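Local coordinates for mRNA export factor MEX67 (Candida albicans, PDB 1Q40), which probably carries mRNA out of the nucleus, its NTF2-like M domain pairing through a curved beta sheet with the chain of a second protein, at residues B[44-49]-B[76-81]; B[140-145]-B[179-184]; B[183-188]-B[202-207]. All coordinates share one frame; numbering follows the deposited sequence.

Interaction 1: residues B[44-49]-B[76-81]; sequences QFSMQV and NSRNLT
Ser46 OG approaches the Arg78 guanidinium obliquely, 4.1 Å from its NH1, while CD1 of Leu80 lies over one face of that group, offset toward the rim. The arginine chain is extended, so its methylene CD slides past Ser46 CB at 3.6 Å and the guanidinium is carried alongside Ser46. There NH1 forms a salt bridge with an acidic side chain of the other protein's chain, and Ser46 OG bonds to an acidic side chain of that chain. The second flat group, the Asn79 amide, is held at both ends: ND2 donates to Val49 O (3.0 Å), which stands 18° out of the amide plane, and OD1 accepts from Thr81 N in an Asx turn and from Thr81 OG1. Those bonds fix its rotation. Ser77 suits its place because a short hydroxyl, set opposite its own backbone N (chi1 169°), imitates a carbonyl: OG accepts the nearly straight N-H of Val49 at 2.9 Å. Arg78 N donates to Met47 O at a short 2.6 Å, and the methyl CE of Met47, a selenomethionine, rests 3.8 Å from Asn76 CB. The loop thus covers the strand edge used by Met47 and Val49, just past the point where Phe45 pairs with Ser94 of strand 94-95. The other edge runs parallel to strand 198-208, and Arg78 NE reaches onward to Arg89 O in helix 86-91.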
loop_
_atom_site.group_PDB
_atom_site.type_symbol
_atom_site.label_atom_id
_atom_site.label_comp_id
_atom_site.label_asym_id
_atom_site.label_seq_id
_atom_site.Cartn_x
_atom_site.Cartn_y
_atom_site.Cartn_z
ATOM N N GLN B 44 -13.187 10.652 -3.289
ATOM C CA GLN B 44 -11.842 10.859 -3.827
ATOM C C GLN B 44 -11.262 9.581 -4.463
ATOM O O GLN B 44 -11.404 8.462 -3.932
ATOM C CB GLN B 44 -10.896 11.380 -2.740
ATOM C CG GLN B 44 -11.294 12.717 -2.159
ATOM C CD GLN B 44 -10.371 13.165 -1.037
ATOM O OE1 GLN B 44 -9.304 13.724 -1.287
ATOM N NE2 GLN B 44 -10.785 12.929 0.198
ATOM N N PHE B 45 -10.638 9.772 -5.622
ATOM C CA PHE B 45 -9.877 8.740 -6.304
ATOM C C PHE B 45 -8.540 9.271 -6.783
ATOM O O PHE B 45 -8.462 10.350 -7.360
ATOM C CB PHE B 45 -10.622 8.217 -7.528
ATOM C CG PHE B 45 -9.827 7.226 -8.333
ATOM C CD1 PHE B 45 -9.648 5.930 -7.873
ATOM C CD2 PHE B 45 -9.260 7.591 -9.559
ATOM C CE1 PHE B 45 -8.904 5.002 -8.612
ATOM C CE2 PHE B 45 -8.511 6.671 -10.292
ATOM C CZ PHE B 45 -8.335 5.382 -9.817
ATOM N N SER B 46 -7.486 8.494 -6.569
ATOM C CA SER B 46 -6.248 8.705 -7.296
ATOM C C SER B 46 -5.527 7.386 -7.544
ATOM O O SER B 46 -5.766 6.374 -6.863
ATOM C CB SER B 46 -5.348 9.723 -6.589
ATOM O OG SER B 46 -5.223 9.459 -5.202
HETATM N N MSE B 47 -4.687 7.400 -8.574
HETATM C CA MSE B 47 -3.897 6.251 -8.984
HETATM C C MSE B 47 -2.410 6.617 -8.925
HETATM O O MSE B 47 -2.017 7.728 -9.305
HETATM C CB MSE B 47 -4.301 5.810 -10.402
HETATM C CG MSE B 47 -3.510 4.628 -10.960
HETATM SE SE MSE B 47 -1.859 5.186 -11.873
HETATM C CE MSE B 47 -2.582 6.465 -13.090
ATOM N N GLN B 48 -1.600 5.685 -8.429
ATOM C CA GLN B 48 -0.143 5.872 -8.302
ATOM C C GLN B 48 0.599 4.700 -8.955
ATOM O O GLN B 48 0.169 3.556 -8.850
ATOM C CB GLN B 48 0.236 6.031 -6.802
ATOM C CG GLN B 48 -0.188 4.852 -5.883
ATOM C CD GLN B 48 0.137 5.065 -4.391
ATOM O OE1 GLN B 48 1.266 5.407 -4.036
ATOM N NE2 GLN B 48 -0.851 4.850 -3.531
ATOM N N VAL B 49 1.700 4.989 -9.647
ATOM C CA VAL B 49 2.569 3.976 -10.232
ATOM C C VAL B 49 3.824 3.816 -9.360
ATOM O O VAL B 49 4.452 4.805 -8.961
ATOM C CB VAL B 49 2.993 4.339 -11.674
ATOM C CG1 VAL B 49 4.044 3.365 -12.207
ATOM C CG2 VAL B 49 1.780 4.380 -12.584
ATOM N N ASN B 76 -0.863 10.456 -15.251
ATOM C CA ASN B 76 -1.855 10.566 -14.200
ATOM C C ASN B 76 -1.433 10.000 -12.841
ATOM O O ASN B 76 -2.219 10.045 -11.894
ATOM C CB ASN B 76 -3.148 9.904 -14.664
ATOM C CG ASN B 76 -3.826 10.687 -15.782
ATOM O OD1 ASN B 76 -3.598 11.890 -15.936
ATOM N ND2 ASN B 76 -4.643 10.007 -16.575
ATOM N N SER B 77 -0.211 9.485 -12.746
ATOM C CA SER B 77 0.273 8.846 -11.524
ATOM C C SER B 77 0.489 9.849 -10.398
ATOM O O SER B 77 1.208 10.824 -10.555
ATOM C CB SER B 77 1.584 8.087 -11.791
ATOM O OG SER B 77 2.209 7.673 -10.581
ATOM N N ARG B 78 -0.145 9.601 -9.265
ATOM C CA ARG B 78 -0.028 10.459 -8.086
ATOM C C ARG B 78 0.901 9.797 -7.066
ATOM O O ARG B 78 0.567 9.675 -5.881
ATOM C CB ARG B 78 -1.415 10.712 -7.482
ATOM C CG ARG B 78 -1.457 11.940 -6.600
ATOM C CD ARG B 78 -2.847 12.255 -6.067
ATOM N NE ARG B 78 -2.880 13.532 -5.368
ATOM C CZ ARG B 78 -3.274 13.715 -4.107
ATOM N NH1 ARG B 78 -3.641 12.704 -3.343
ATOM N NH2 ARG B 78 -3.264 14.938 -3.596
ATOM N N ASN B 79 2.056 9.335 -7.547
ATOM C CA ASN B 79 3.123 8.884 -6.668
ATOM C C ASN B 79 3.729 10.151 -6.112
ATOM O O ASN B 79 4.501 10.864 -6.792
ATOM C CB ASN B 79 4.152 8.035 -7.422
ATOM C CG ASN B 79 5.300 7.562 -6.532
ATOM O OD1 ASN B 79 5.596 8.166 -5.492
ATOM N ND2 ASN B 79 5.974 6.487 -6.959
ATOM N N LEU B 80 3.354 10.464 -4.881
ATOM C CA LEU B 80 3.686 11.756 -4.294
ATOM C C LEU B 80 5.154 11.916 -3.892
ATOM O O LEU B 80 5.570 13.017 -3.516
ATOM C CB LEU B 80 2.750 12.047 -3.105
ATOM C CG LEU B 80 1.289 12.256 -3.511
ATOM C CD1 LEU B 80 0.410 12.413 -2.285
ATOM C CD2 LEU B 80 1.140 13.480 -4.437
ATOM N N THR B 81 5.947 10.848 -3.970
ATOM C CA THR B 81 7.410 11.005 -3.820
ATOM C C THR B 81 8.061 11.566 -5.082
ATOM O O THR B 81 9.221 11.958 -5.046
ATOM C CB THR B 81 8.126 9.674 -3.500
ATOM O OG1 THR B 81 8.027 8.785 -4.628
ATOM C CG2 THR B 81 7.476 8.943 -2.329
HETATM O O HOH W 1 -4.404 9.789 -10.313
#

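Interaction 2: residues B[140-145]-B[179-184]; sequences GSFDEV and SKKSFD
Glu144 and Lys181 form a salt bridge, NZ meeting OE2 at 2.8 Å from well above the carboxylate plane. The same carboxylate turns OE1 to the backbone N of Ser179, 3.0 Å away, so one glutamate holds both the lysine and the chain leading into its strand. Lys181 gets there by bending at chi2 (-75°) and chi4; its ammonium is also bonded to Ser179 OG. Its CB meanwhile packs 3.7 Å from Phe142 CZ, the apolar part of the lysine serving a ring and its tip an acid.

On the same side of the sheet, Phe142 CD2 touches Phe183 CD2 at 3.6 Å, the ring planes inclined by 38°. Glycine suits position 140, since without a side chain it lets the Phe183 ring lie against the backbone, with Gly140 N 4.1 Å above the ring plane. Beneath these side chains run paired antiparallel bonds, Gly140 with Phe183 and Phe142 with Lys181. Asp143 OD1 lies against Lys180 CG at 3.5 Å and forms a long ion pair with Lys180 NZ.

Farther out, His112 meets both phenylalanine rings, and Tyr73 OH gives Glu144 OE2 a second hydrogen bond. With OE2 bonded to an ammonium and a phenol and OE1 to a peptide N-H, the buried glutamate is probably stabilised as the anion, which in turn would favour a charged Lys181.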
loop_
_atom_site.group_PDB
_atom_site.type_symbol
_atom_site.label_atom_id
_atom_site.label_comp_id
_atom_site.label_asym_id
_atom_site.label_seq_id
_atom_site.Cartn_x
_atom_site.Cartn_y
_atom_site.Cartn_z
ATOM N N GLY B 140 -3.532 -8.098 -6.183
ATOM C CA GLY B 140 -3.554 -9.099 -7.232
ATOM C C GLY B 140 -2.925 -8.660 -8.534
ATOM O O GLY B 140 -1.978 -7.869 -8.543
ATOM N N SER B 141 -3.462 -9.184 -9.632
ATOM C CA SER B 141 -3.021 -8.824 -10.981
ATOM C C SER B 141 -4.185 -8.768 -11.974
ATOM O O SER B 141 -5.287 -9.227 -11.684
ATOM C CB SER B 141 -1.958 -9.818 -11.469
ATOM O OG SER B 141 -2.480 -11.148 -11.492
ATOM N N PHE B 142 -3.940 -8.163 -13.132
ATOM C CA PHE B 142 -4.918 -8.135 -14.220
ATOM C C PHE B 142 -4.247 -8.206 -15.587
ATOM O O PHE B 142 -3.037 -7.986 -15.715
ATOM C CB PHE B 142 -5.851 -6.907 -14.129
ATOM C CG PHE B 142 -5.138 -5.564 -14.139
ATOM C CD1 PHE B 142 -4.622 -5.026 -15.317
ATOM C CD2 PHE B 142 -5.009 -4.832 -12.979
ATOM C CE1 PHE B 142 -3.964 -3.783 -15.321
ATOM C CE2 PHE B 142 -4.352 -3.588 -12.978
ATOM C CZ PHE B 142 -3.843 -3.072 -14.146
ATOM N N ASP B 143 -5.039 -8.557 -16.598
ATOM C CA ASP B 143 -4.646 -8.446 -17.993
ATOM C C ASP B 143 -5.199 -7.142 -18.537
ATOM O O ASP B 143 -6.281 -6.715 -18.153
ATOM C CB ASP B 143 -5.229 -9.595 -18.808
ATOM C CG ASP B 143 -4.630 -10.917 -18.441
ATOM O OD1 ASP B 143 -3.558 -11.239 -18.996
ATOM O OD2 ASP B 143 -5.145 -11.696 -17.606
ATOM N N GLU B 144 -4.449 -6.502 -19.420
ATOM C CA GLU B 144 -4.961 -5.362 -20.157
ATOM C C GLU B 144 -5.455 -5.891 -21.486
ATOM O O GLU B 144 -4.698 -6.524 -22.209
ATOM C CB GLU B 144 -3.875 -4.315 -20.353
ATOM C CG GLU B 144 -3.445 -3.664 -19.052
ATOM C CD GLU B 144 -2.251 -2.737 -19.217
ATOM O OE1 GLU B 144 -1.669 -2.707 -20.319
ATOM O OE2 GLU B 144 -1.880 -2.051 -18.236
ATOM N N VAL B 145 -6.728 -5.650 -21.792
ATOM C CA VAL B 145 -7.362 -6.176 -23.006
ATOM C C VAL B 145 -7.555 -5.131 -24.112
ATOM O O VAL B 145 -7.789 -5.483 -25.264
ATOM C CB VAL B 145 -8.716 -6.848 -22.691
ATOM C CG1 VAL B 145 -8.514 -8.041 -21.763
ATOM C CG2 VAL B 145 -9.708 -5.865 -22.075
ATOM N N SER B 179 0.001 -4.959 -21.389
ATOM C CA SER B 179 0.620 -6.044 -20.632
ATOM C C SER B 179 -0.073 -6.228 -19.284
ATOM O O SER B 179 -0.807 -5.353 -18.815
ATOM C CB SER B 179 2.116 -5.764 -20.393
ATOM O OG SER B 179 2.311 -4.810 -19.337
ATOM N N LYS B 180 0.191 -7.367 -18.658
ATOM C CA LYS B 180 -0.272 -7.637 -17.315
ATOM C C LYS B 180 0.364 -6.637 -16.363
ATOM O O LYS B 180 1.475 -6.188 -16.593
ATOM C CB LYS B 180 0.109 -9.054 -16.868
ATOM C CG LYS B 180 -0.553 -10.150 -17.673
ATOM C CD LYS B 180 -0.094 -11.520 -17.204
ATOM C CE LYS B 180 -1.092 -12.154 -16.243
ATOM N NZ LYS B 180 -1.649 -13.423 -16.777
ATOM N N LYS B 181 -0.368 -6.281 -15.312
ATOM C CA LYS B 181 0.180 -5.505 -14.201
ATOM C C LYS B 181 -0.246 -6.146 -12.876
ATOM O O LYS B 181 -1.250 -6.831 -12.810
ATOM C CB LYS B 181 -0.327 -4.063 -14.242
ATOM C CG LYS B 181 -0.124 -3.327 -15.572
ATOM C CD LYS B 181 1.316 -2.903 -15.780
ATOM C CE LYS B 181 1.435 -1.893 -16.920
ATOM N NZ LYS B 181 0.874 -2.419 -18.198
ATOM N N SER B 182 0.534 -5.934 -11.825
ATOM C CA SER B 182 0.064 -6.247 -10.478
ATOM C C SER B 182 -0.418 -4.950 -9.855
ATOM O O SER B 182 -0.133 -3.861 -10.365
ATOM C CB SER B 182 1.151 -6.913 -9.640
ATOM O OG SER B 182 1.319 -8.257 -10.052
ATOM N N PHE B 183 -1.194 -5.067 -8.787
ATOM C CA PHE B 183 -1.815 -3.902 -8.175
ATOM C C PHE B 183 -2.310 -4.162 -6.758
ATOM O O PHE B 183 -2.483 -5.311 -6.322
ATOM C CB PHE B 183 -3.017 -3.451 -9.017
ATOM C CG PHE B 183 -4.241 -4.295 -8.805
ATOM C CD1 PHE B 183 -5.200 -3.925 -7.860
ATOM C CD2 PHE B 183 -4.415 -5.473 -9.512
ATOM C CE1 PHE B 183 -6.320 -4.719 -7.627
ATOM C CE2 PHE B 183 -5.546 -6.281 -9.298
ATOM C CZ PHE B 183 -6.501 -5.902 -8.362
ATOM N N ASP B 184 -2.554 -3.049 -6.068
ATOM C CA ASP B 184 -3.246 -3.010 -4.790
ATOM C C ASP B 184 -4.264 -1.876 -4.844
ATOM O O ASP B 184 -3.978 -0.813 -5.373
ATOM C CB ASP B 184 -2.252 -2.767 -3.664
ATOM C CG ASP B 184 -0.961 -3.562 -3.842
ATOM O OD1 ASP B 184 -0.895 -4.715 -3.327
ATOM O OD2 ASP B 184 0.026 -3.104 -4.483
#

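Interaction 3: residues B[183-188]-B[202-207]; sequences FDRTFV and DTLLIR
Strands 183-188 and 202-207 run antiparallel at 175°, with Asp184-Leu205 and Thr186-Thr203 as hydrogen-bonded pairs and Arg185-Leu204 as a non-hydrogen-bonded pair between them. Two side-on salt bridges lie across this hairpin, on opposite faces. On one, Arg185 reaches diagonally to Asp202: its chain is extended, with CG set away from the backbone N (chi1 -163°), and NE meets the syn lone pair of OD1 at 3.0 Å, almost straight and in the guanidinium plane. Arg185 NH1 takes Asp202 OD2 at 2.9 Å, tilted more from that plane. Arginine fits here because its guanidinium can match both carboxylate oxygens at once, while Leu204 CD2 lies on the side of one of its faces. Phe187 lies beside the same aspartate, CE1 3.6 Å from Asp202 OD2, which also accepts from Tyr39 OH. Leu204 adds an apolar contact on the same face, CD1 4.0 Å from Phe183 CD1.

On the other face Asp184 and Arg207 cross at about a right angle, their planar groups only 22° apart. Arg207 NE binds Asp184 OD2 at 2.8 Å, and Arg207 NH1 reaches Asp184 OD1 at 3.3 Å; Phe183 N lies over one face of this guanidinium. His139 ND1 is a further partner of Asp184 OD1, while an acidic side chain of the other protein's chain comes close to OD2. Thr186 and Thr203 are neighbours on this face, Thr186 CB 3.5 Å from Thr203 OG1, and both hydroxyls bond polar side chains of the other protein's chain. Beta-branched threonine suits an extended strand while leaving a hydroxyl for that interface.

The hairpin occupies the middle of the sheet, with strand 134-146 along 183-188 and strand 44-49 along 202-207. Helix 14-29 covers the Arg185 and Phe187 side, where Trp28 makes a cation-pi contact with Arg185.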
loop_
_atom_site.group_PDB
_atom_site.type_symbol
_atom_site.label_atom_id
_atom_site.label_comp_id
_atom_site.label_asym_id
_atom_site.label_seq_id
_atom_site.Cartn_x
_atom_site.Cartn_y
_atom_site.Cartn_z
ATOM N N PHE B 183 -1.194 -5.067 -8.787
ATOM C CA PHE B 183 -1.815 -3.902 -8.175
ATOM C C PHE B 183 -2.310 -4.162 -6.758
ATOM O O PHE B 183 -2.483 -5.311 -6.322
ATOM C CB PHE B 183 -3.017 -3.451 -9.017
ATOM C CG PHE B 183 -4.241 -4.295 -8.805
ATOM C CD1 PHE B 183 -5.200 -3.925 -7.860
ATOM C CD2 PHE B 183 -4.415 -5.473 -9.512
ATOM C CE1 PHE B 183 -6.320 -4.719 -7.627
ATOM C CE2 PHE B 183 -5.546 -6.281 -9.298
ATOM C CZ PHE B 183 -6.501 -5.902 -8.362
ATOM N N ASP B 184 -2.554 -3.049 -6.068
ATOM C CA ASP B 184 -3.246 -3.010 -4.790
ATOM C C ASP B 184 -4.264 -1.876 -4.844
ATOM O O ASP B 184 -3.978 -0.813 -5.373
ATOM C CB ASP B 184 -2.252 -2.767 -3.664
ATOM C CG ASP B 184 -0.961 -3.562 -3.842
ATOM O OD1 ASP B 184 -0.895 -4.715 -3.327
ATOM O OD2 ASP B 184 0.026 -3.104 -4.483
ATOM N N ARG B 185 -5.448 -2.096 -4.292
ATOM C CA ARG B 185 -6.496 -1.102 -4.320
ATOM C C ARG B 185 -7.224 -1.057 -2.977
ATOM O O ARG B 185 -7.664 -2.089 -2.479
ATOM C CB ARG B 185 -7.484 -1.420 -5.435
ATOM C CG ARG B 185 -8.369 -0.245 -5.811
ATOM C CD ARG B 185 -9.145 -0.448 -7.112
ATOM N NE ARG B 185 -9.846 0.776 -7.478
ATOM C CZ ARG B 185 -10.410 1.012 -8.654
ATOM N NH1 ARG B 185 -11.031 2.164 -8.860
ATOM N NH2 ARG B 185 -10.356 0.122 -9.626
ATOM N N THR B 186 -7.369 0.147 -2.431
ATOM C CA THR B 186 -7.971 0.384 -1.121
ATOM C C THR B 186 -9.220 1.247 -1.256
ATOM O O THR B 186 -9.176 2.327 -1.838
ATOM C CB THR B 186 -6.949 1.080 -0.196
ATOM O OG1 THR B 186 -5.856 0.199 0.052
ATOM C CG2 THR B 186 -7.524 1.342 1.200
ATOM N N PHE B 187 -10.327 0.750 -0.710
ATOM C CA PHE B 187 -11.597 1.454 -0.658
ATOM C C PHE B 187 -11.939 1.770 0.813
ATOM O O PHE B 187 -11.793 0.912 1.677
ATOM C CB PHE B 187 -12.721 0.574 -1.216
ATOM C CG PHE B 187 -12.515 0.107 -2.639
ATOM C CD1 PHE B 187 -13.028 0.835 -3.700
ATOM C CD2 PHE B 187 -11.861 -1.089 -2.906
ATOM C CE1 PHE B 187 -12.874 0.398 -5.012
ATOM C CE2 PHE B 187 -11.694 -1.541 -4.213
ATOM C CZ PHE B 187 -12.211 -0.796 -5.267
ATOM N N VAL B 188 -12.387 2.989 1.096
ATOM C CA VAL B 188 -13.119 3.268 2.331
ATOM C C VAL B 188 -14.589 3.344 1.935
ATOM O O VAL B 188 -14.973 4.213 1.158
ATOM C CB VAL B 188 -12.683 4.591 2.988
ATOM C CG1 VAL B 188 -13.494 4.861 4.257
ATOM C CG2 VAL B 188 -11.205 4.567 3.303
ATOM N N ASP B 202 -10.682 5.977 -2.615
ATOM C CA ASP B 202 -10.341 4.902 -3.534
ATOM C C ASP B 202 -8.931 5.191 -4.060
ATOM O O ASP B 202 -8.742 6.177 -4.772
ATOM C CB ASP B 202 -11.365 4.912 -4.657
ATOM C CG ASP B 202 -11.215 3.772 -5.637
ATOM O OD1 ASP B 202 -10.196 3.049 -5.626
ATOM O OD2 ASP B 202 -12.096 3.547 -6.496
ATOM N N THR B 203 -7.949 4.360 -3.679
ATOM C CA THR B 203 -6.566 4.507 -4.140
ATOM C C THR B 203 -6.113 3.235 -4.849
ATOM O O THR B 203 -6.195 2.145 -4.283
ATOM C CB THR B 203 -5.584 4.844 -2.975
ATOM O OG1 THR B 203 -5.762 3.950 -1.862
ATOM C CG2 THR B 203 -5.895 6.183 -2.382
ATOM N N LEU B 204 -5.623 3.394 -6.079
ATOM C CA LEU B 204 -5.173 2.294 -6.913
ATOM C C LEU B 204 -3.674 2.441 -7.099
ATOM O O LEU B 204 -3.214 3.489 -7.532
ATOM C CB LEU B 204 -5.848 2.363 -8.285
ATOM C CG LEU B 204 -5.409 1.365 -9.366
ATOM C CD1 LEU B 204 -5.533 -0.080 -8.903
ATOM C CD2 LEU B 204 -6.221 1.577 -10.619
ATOM N N LEU B 205 -2.926 1.387 -6.773
ATOM C CA LEU B 205 -1.492 1.338 -6.981
ATOM C C LEU B 205 -1.182 0.327 -8.085
ATOM O O LEU B 205 -1.615 -0.822 -8.014
ATOM C CB LEU B 205 -0.766 0.953 -5.691
ATOM C CG LEU B 205 0.774 1.086 -5.747
ATOM C CD1 LEU B 205 1.317 1.512 -4.416
ATOM C CD2 LEU B 205 1.463 -0.221 -6.154
ATOM N N ILE B 206 -0.419 0.772 -9.083
ATOM C CA ILE B 206 -0.045 -0.022 -10.258
ATOM C C ILE B 206 1.458 -0.290 -10.213
ATOM O O ILE B 206 2.248 0.628 -9.988
ATOM C CB ILE B 206 -0.404 0.763 -11.541
ATOM C CG1 ILE B 206 -1.913 1.066 -11.592
ATOM C CG2 ILE B 206 0.042 0.008 -12.797
ATOM C CD1 ILE B 206 -2.807 -0.178 -11.721
ATOM N N ARG B 207 1.839 -1.550 -10.417
ATOM C CA ARG B 207 3.220 -2.009 -10.306
ATOM C C ARG B 207 3.498 -3.192 -11.268
ATOM O O ARG B 207 2.564 -3.756 -11.877
ATOM C CB ARG B 207 3.553 -2.365 -8.845
ATOM C CG ARG B 207 2.576 -3.326 -8.177
ATOM C CD ARG B 207 2.851 -3.581 -6.707
ATOM N NE ARG B 207 1.829 -4.422 -6.092
ATOM C CZ ARG B 207 1.876 -5.752 -6.039
ATOM N NH1 ARG B 207 0.890 -6.416 -5.451
ATOM N NH2 ARG B 207 2.889 -6.425 -6.579
HETATM O O HOH W 2 -8.494 4.668 -0.029
#

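Interaction 3 joins the other two through one continuous sheet. Interaction 2 shares Phe183 and Asp184 with it, their centres about 12 Å apart, and Ser182 N lies 3.0 Å from Arg207 O, a probable hydrogen bond continuing the hairpin pairing. Toward interaction 1, centres about 10 Å apart, Gln48 N and Leu204 O are 2.9 Å apart in the parallel pairing of strands 44-49 and 198-208. Interactions 1 and 2 do not touch: their nearest atoms are about 7 Å apart and their centres about 17 Å. Interactions 1 and 3 both send side chains to the other protein's chain, Ser46 and Arg78 from one, Thr186 and Thr203 from the other, consistent with an NTF2-like heterodimer interface.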